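Side-chain contacts in cleavage stimulation factor 77 (Encephalitozoon cuniculi, PDB 2UY1), which belongs to the Suppressor of forked family of helical-repeat proteins and probably binds mRNA in the course of its 3'-end processing: residues Glu381-Ser384 and Arg385-Asp388; Glu392-Met396 and Val397-Glu401; Thr333-Arg336 and Ala337-Tyr340. All blocks are in the same frame, centred on the assembly; numbering follows the deposited sequence.

Interaction 1. Residues Glu381-Ser384 and Arg385-Asp388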
# COMPACT_ATOMS: atom_id res chain seq x y z
N GLU B 381 2.42 17.15 -13.88
CA GLU B 381 1.25 16.85 -13.11
C GLU B 381 1.60 15.65 -12.22
O GLU B 381 2.52 14.92 -12.54
CB GLU B 381 0.11 16.47 -14.03
CG GLU B 381 0.03 17.35 -15.25
CD GLU B 381 -1.28 17.18 -15.96
OE1 GLU B 381 -2.20 17.98 -15.68
OE2 GLU B 381 -1.39 16.26 -16.78
N LYS B 382 0.90 15.50 -11.11
CA LYS B 382 1.35 14.65 -10.01
C LYS B 382 0.26 13.76 -9.46
O LYS B 382 -0.92 14.16 -9.36
CB LYS B 382 1.94 15.55 -8.92
CG LYS B 382 2.99 16.47 -9.53
CD LYS B 382 3.53 17.44 -8.64
CE LYS B 382 3.08 18.76 -8.92
NZ LYS B 382 3.87 19.46 -9.89
N THR B 383 0.64 12.54 -9.13
CA THR B 383 -0.18 11.63 -8.40
C THR B 383 -0.00 11.98 -6.91
O THR B 383 0.92 12.69 -6.60
CB THR B 383 0.31 10.16 -8.65
OG1 THR B 383 1.70 10.08 -8.28
CG2 THR B 383 0.12 9.74 -10.13
N SER B 384 -0.88 11.47 -6.04
CA SER B 384 -0.75 11.69 -4.58
C SER B 384 0.56 11.10 -4.14
O SER B 384 1.14 11.64 -3.24
CB SER B 384 -1.78 10.98 -3.70
OG SER B 384 -3.10 11.26 -4.07
N ARG B 385 0.98 9.97 -4.72
CA ARG B 385 2.20 9.32 -4.29
C ARG B 385 3.43 10.20 -4.61
O ARG B 385 4.30 10.25 -3.81
CB ARG B 385 2.38 7.95 -4.88
CG ARG B 385 3.54 7.19 -4.25
CD ARG B 385 4.08 6.12 -5.18
NE ARG B 385 4.78 5.10 -4.42
CZ ARG B 385 5.14 3.91 -4.89
NH1 ARG B 385 4.85 3.57 -6.15
NH2 ARG B 385 5.78 3.06 -4.08
N MET B 386 3.44 10.91 -5.74
CA MET B 386 4.52 11.82 -6.13
C MET B 386 4.51 12.99 -5.15
O MET B 386 5.52 13.26 -4.55
CB MET B 386 4.30 12.35 -7.57
CG MET B 386 4.67 11.34 -8.68
SD MET B 386 3.98 11.89 -10.29
CE MET B 386 5.24 13.17 -10.65
N TRP B 387 3.36 13.64 -4.96
CA TRP B 387 3.19 14.64 -3.85
C TRP B 387 3.72 14.17 -2.48
O TRP B 387 4.57 14.83 -1.86
CB TRP B 387 1.72 15.08 -3.74
CG TRP B 387 1.29 16.20 -4.69
CD1 TRP B 387 0.34 16.11 -5.69
CD2 TRP B 387 1.78 17.53 -4.72
NE1 TRP B 387 0.21 17.33 -6.32
CE2 TRP B 387 1.10 18.21 -5.74
CE3 TRP B 387 2.73 18.24 -3.93
CZ2 TRP B 387 1.33 19.55 -6.01
CZ3 TRP B 387 2.97 19.54 -4.24
CH2 TRP B 387 2.30 20.18 -5.28
N ASP B 388 3.23 13.05 -1.99
CA ASP B 388 3.68 12.52 -0.71
C ASP B 388 5.18 12.15 -0.61
O ASP B 388 5.80 12.35 0.46
CB ASP B 388 2.90 11.32 -0.29
CG ASP B 388 1.43 11.62 -0.13
OD1 ASP B 388 1.07 12.80 -0.05
OD2 ASP B 388 0.66 10.66 -0.03
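T383 and W387 are joined by the backbone bond that starts helix 384-397, W387 N to T383 O at 3.1 Å, followed by D388 N to S384 O at 2.8 Å. T383 sits just before the helix as its N-cap. With chi1 at 57°, its OG1 is tucked between the residue's own N and carbonyl carbon and accepts from M386 N at 3.2 Å; the same oxygen is also bonded to E358 on helix 354-367. M386 answers by folding back: its SD takes a weak but well-aligned bond from T383 N (3.6 Å, 169°), and its CE lies 3.7 Å from E381 O. K382 crosses one face of the W387 indole at a slant, offset toward the rim. Its CD makes a CH-pi contact 4.1 Å from the centroid of the five-membered ring, and its CE reaches W387 CZ2 at 3.5 Å. K382 NZ then turns away from the ring, bonding to the carbonyls of L380 and F377, and the F377 ring meets W387 edge to face. D388 OD1 forms a salt bridge with K410 of helix 400-415. The reciprocal bonding of T383 and M386 is a capping box, with a methionine sulfur where a carboxylate is more familiar.

Interaction 2. Residues Glu392-Met396 and Val397-Glu401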
# COMPACT_ATOMS: atom_id res chain seq x y z
N GLU B 392 7.64 14.21 1.89
CA GLU B 392 8.43 13.45 2.89
C GLU B 392 9.93 13.72 2.74
O GLU B 392 10.65 13.98 3.73
CB GLU B 392 8.19 11.94 2.78
CG GLU B 392 9.10 11.01 3.76
CD GLU B 392 8.66 11.00 5.24
OE1 GLU B 392 7.86 11.88 5.68
OE2 GLU B 392 9.09 10.11 6.02
N TYR B 393 10.40 13.68 1.50
CA TYR B 393 11.81 14.16 1.19
C TYR B 393 12.22 15.57 1.69
O TYR B 393 13.25 15.74 2.34
CB TYR B 393 12.02 14.07 -0.31
CG TYR B 393 13.48 14.28 -0.74
CD1 TYR B 393 14.34 13.20 -0.87
CD2 TYR B 393 13.96 15.54 -0.99
CE1 TYR B 393 15.65 13.38 -1.31
CE2 TYR B 393 15.30 15.74 -1.41
CZ TYR B 393 16.11 14.66 -1.57
OH TYR B 393 17.41 14.82 -1.96
N GLU B 394 11.48 16.59 1.29
CA GLU B 394 11.58 17.96 1.89
C GLU B 394 11.61 18.07 3.42
O GLU B 394 12.52 18.73 4.00
CB GLU B 394 10.45 18.86 1.31
CG GLU B 394 10.70 20.36 1.47
CD GLU B 394 12.03 20.76 0.86
OE1 GLU B 394 12.36 20.19 -0.17
OE2 GLU B 394 12.73 21.63 1.39
N PHE B 395 10.63 17.44 4.11
CA PHE B 395 10.69 17.30 5.54
C PHE B 395 11.99 16.66 6.10
O PHE B 395 12.51 17.08 7.13
CB PHE B 395 9.46 16.55 6.08
CG PHE B 395 9.26 16.67 7.59
CD1 PHE B 395 8.50 17.70 8.13
CD2 PHE B 395 9.85 15.76 8.48
CE1 PHE B 395 8.28 17.79 9.51
CE2 PHE B 395 9.65 15.86 9.84
CZ PHE B 395 8.88 16.87 10.39
N MET B 396 12.46 15.60 5.47
CA MET B 396 13.67 14.92 5.97
C MET B 396 14.98 15.71 5.72
O MET B 396 15.77 15.95 6.65
CB MET B 396 13.73 13.48 5.43
CG MET B 396 12.70 12.58 6.12
SD MET B 396 12.70 10.92 5.49
CE MET B 396 14.32 10.27 5.98
N VAL B 397 15.19 16.13 4.50
CA VAL B 397 16.45 16.79 4.18
C VAL B 397 16.37 18.18 3.53
O VAL B 397 17.40 18.71 3.06
CB VAL B 397 17.41 15.84 3.33
CG1 VAL B 397 17.79 14.61 4.16
CG2 VAL B 397 16.78 15.48 1.99
N GLY B 398 15.20 18.80 3.59
CA GLY B 398 14.97 20.06 2.98
C GLY B 398 14.81 21.14 4.03
O GLY B 398 15.51 21.12 4.97
N SER B 399 13.86 22.06 3.84
CA SER B 399 13.45 23.07 4.81
C SER B 399 11.97 22.95 5.21
O SER B 399 11.15 22.45 4.48
CB SER B 399 13.78 24.51 4.35
OG SER B 399 13.03 24.92 3.23
N MET B 400 11.66 23.44 6.41
CA MET B 400 10.31 23.55 6.82
C MET B 400 9.55 24.55 6.01
O MET B 400 8.39 24.31 5.71
CB MET B 400 10.23 23.81 8.32
CG MET B 400 10.60 22.55 9.07
SD MET B 400 9.37 21.22 8.74
CE MET B 400 7.99 21.99 9.67
N GLU B 401 10.21 25.64 5.60
CA GLU B 401 9.55 26.65 4.75
C GLU B 401 9.06 26.05 3.45
O GLU B 401 7.87 26.17 3.08
CB GLU B 401 10.48 27.85 4.46
CG GLU B 401 10.37 28.94 5.44
CD GLU B 401 11.04 30.22 4.94
OE1 GLU B 401 11.53 30.31 3.77
OE2 GLU B 401 11.01 31.19 5.73
O HOH W 1 14.29 23.80 1.05
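Y393 and V397 meet at the last turn of helix 384-397, where the chain reverses into helix 400-415 and so forms a helical hairpin, consistent with the TPR-like solenoid of this family. Backbone bonding fades here: V397 N still bonds to Y393 O at 2.9 Å, whereas G398 N to E394 O, at 2.7 Å, is weak. The apolar contacts fall in two places. V397 CG2 rests over one face of the Y393 ring, a CH-pi contact 3.9 Å from the centroid, beside aromatic and apolar side chains of another chain. M400 lies alongside F395, its SD 3.7 Å from F395 CD1 in an oblique Met-aromatic contact, while F403 meets the same ring edge to face.

The polar bonds converge on E394. A bend at its chi2 (55°) curls the carboxylate back to the turn, where OE2 accepts from S399 N at 2.7 Å, on the anti side and 34° out of the carboxylate plane, and comes within 3.2 Å of G398 CA. OE1 is held by a salt bridge to R374, which probably favours the charged form of E394. S399 OG caps the following helix by accepting from L402 N. A water then closes the polar side, donating to E394 OE2 at 2.7 Å and lying 2.8 Å from S399 OG.

Interaction 3. Residues Thr333-Arg336 and Ala337-Tyr340; sequences TGSR and ATPY
S335 and T338 face each other across the short turn between helices 319-333 and 337-349. The side chain of S335 has OG trans to its backbone N (chi1 -164°), a setting that carries the oxygen forward to T338 N. The resulting capping bond is well directed (166°) but long at 3.4 Å, and therefore weak. The two hydroxyls pass close as well, S335 OG lying 3.6 Å from T338 OG1.

The tightest packing is around P339. Its ring carbons are pressed against the carbonyl of S335, with P339 CD and CG each 3.2 Å from S335 O, and P339 CD is also 3.4 Å from R336 O. A326 and Y330 of helix 319-333 and F363 of helix 354-367 also touch the proline, which is buried. Y340 N reaches back to R336 O at 3.3 Å, again a weak bond, and the Y340 ring leads away to meet F360 edge to face.

The other part of the turn is looser. G334 leaves the preceding helix with positive phi (78°), and T333 OG1 accepts from S335 N at 3.2 Å, making an ST turn; T333 OG1 also bonds to E329 O. A337 is exposed. R336 stretches away from the turn in an extended chain and packs on an aromatic side chain of another chain.

Proline has no N-H to give, so at this position in the first helical turn it cannot bond to S335 O. That oxygen is buried under CH2 groups with no partner in the model, so the start of helix 337-349 relies on the weak S335 OG cap and on packing of the proline ring, while S335 O goes without a donor.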
# COMPACT_ATOMS: atom_id res chain seq x y z
N THR B 333 25.53 0.68 -15.82
CA THR B 333 26.62 1.63 -16.05
C THR B 333 26.82 2.62 -14.89
O THR B 333 27.93 3.08 -14.68
CB THR B 333 26.38 2.39 -17.36
OG1 THR B 333 25.33 3.34 -17.15
CG2 THR B 333 25.99 1.42 -18.45
N GLY B 334 25.78 2.90 -14.10
CA GLY B 334 25.87 4.01 -13.11
C GLY B 334 25.73 5.45 -13.62
O GLY B 334 25.78 6.43 -12.83
N SER B 335 25.53 5.62 -14.91
CA SER B 335 25.18 6.95 -15.46
C SER B 335 23.84 7.44 -14.88
O SER B 335 22.87 6.68 -14.83
CB SER B 335 25.03 6.87 -16.98
OG SER B 335 25.06 8.17 -17.60
N ARG B 336 23.80 8.72 -14.50
CA ARG B 336 22.56 9.41 -14.20
C ARG B 336 22.04 10.09 -15.46
O ARG B 336 20.84 10.16 -15.67
CB ARG B 336 22.80 10.48 -13.12
CG ARG B 336 23.14 9.88 -11.77
CD ARG B 336 23.08 10.93 -10.70
NE ARG B 336 23.18 10.27 -9.41
CZ ARG B 336 23.24 10.93 -8.26
NH1 ARG B 336 23.17 12.25 -8.27
NH2 ARG B 336 23.32 10.26 -7.14
N ALA B 337 22.94 10.60 -16.30
CA ALA B 337 22.53 11.32 -17.53
C ALA B 337 21.68 10.51 -18.49
O ALA B 337 20.64 10.97 -18.98
CB ALA B 337 23.77 11.89 -18.25
N THR B 338 22.14 9.32 -18.80
CA THR B 338 21.53 8.51 -19.83
C THR B 338 20.11 8.11 -19.48
O THR B 338 19.27 8.30 -20.33
CB THR B 338 22.40 7.27 -20.17
OG1 THR B 338 23.58 7.74 -20.85
CG2 THR B 338 21.62 6.20 -21.07
N PRO B 339 19.87 7.53 -18.24
CA PRO B 339 18.44 7.26 -17.87
C PRO B 339 17.55 8.50 -17.87
O PRO B 339 16.38 8.40 -18.24
CB PRO B 339 18.50 6.59 -16.48
CG PRO B 339 19.90 6.74 -15.99
CD PRO B 339 20.81 7.09 -17.19
N TYR B 340 18.10 9.65 -17.49
CA TYR B 340 17.33 10.89 -17.52
C TYR B 340 16.84 11.15 -18.94
O TYR B 340 15.68 11.53 -19.18
CB TYR B 340 18.20 12.07 -17.07
CG TYR B 340 17.45 13.37 -17.08
CD1 TYR B 340 16.88 13.85 -15.91
CD2 TYR B 340 17.28 14.14 -18.27
CE1 TYR B 340 16.20 15.02 -15.89
CE2 TYR B 340 16.55 15.36 -18.26
CZ TYR B 340 16.03 15.79 -17.04
OH TYR B 340 15.32 16.98 -16.92

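From the N terminus the chain first reaches interaction 3, which turns helix 319-333 into helix 337-349. After helices 354-367 and 370-379 comes interaction 1, where the loop closes onto the start of helix 384-397; interaction 2 follows at the far end of that helix and turns it into helix 400-415. The three are strictly in series, and none nests in or crosses another. Interactions 1 and 2 share one helix, their centres about 16 Å apart. Interaction 3 touches neither, its nearest atoms about 12 Å from interaction 1 and about 9 Å from interaction 2. Helix 354-367 packs against both 333-340 and 381-388, linking successive helices of the solenoid.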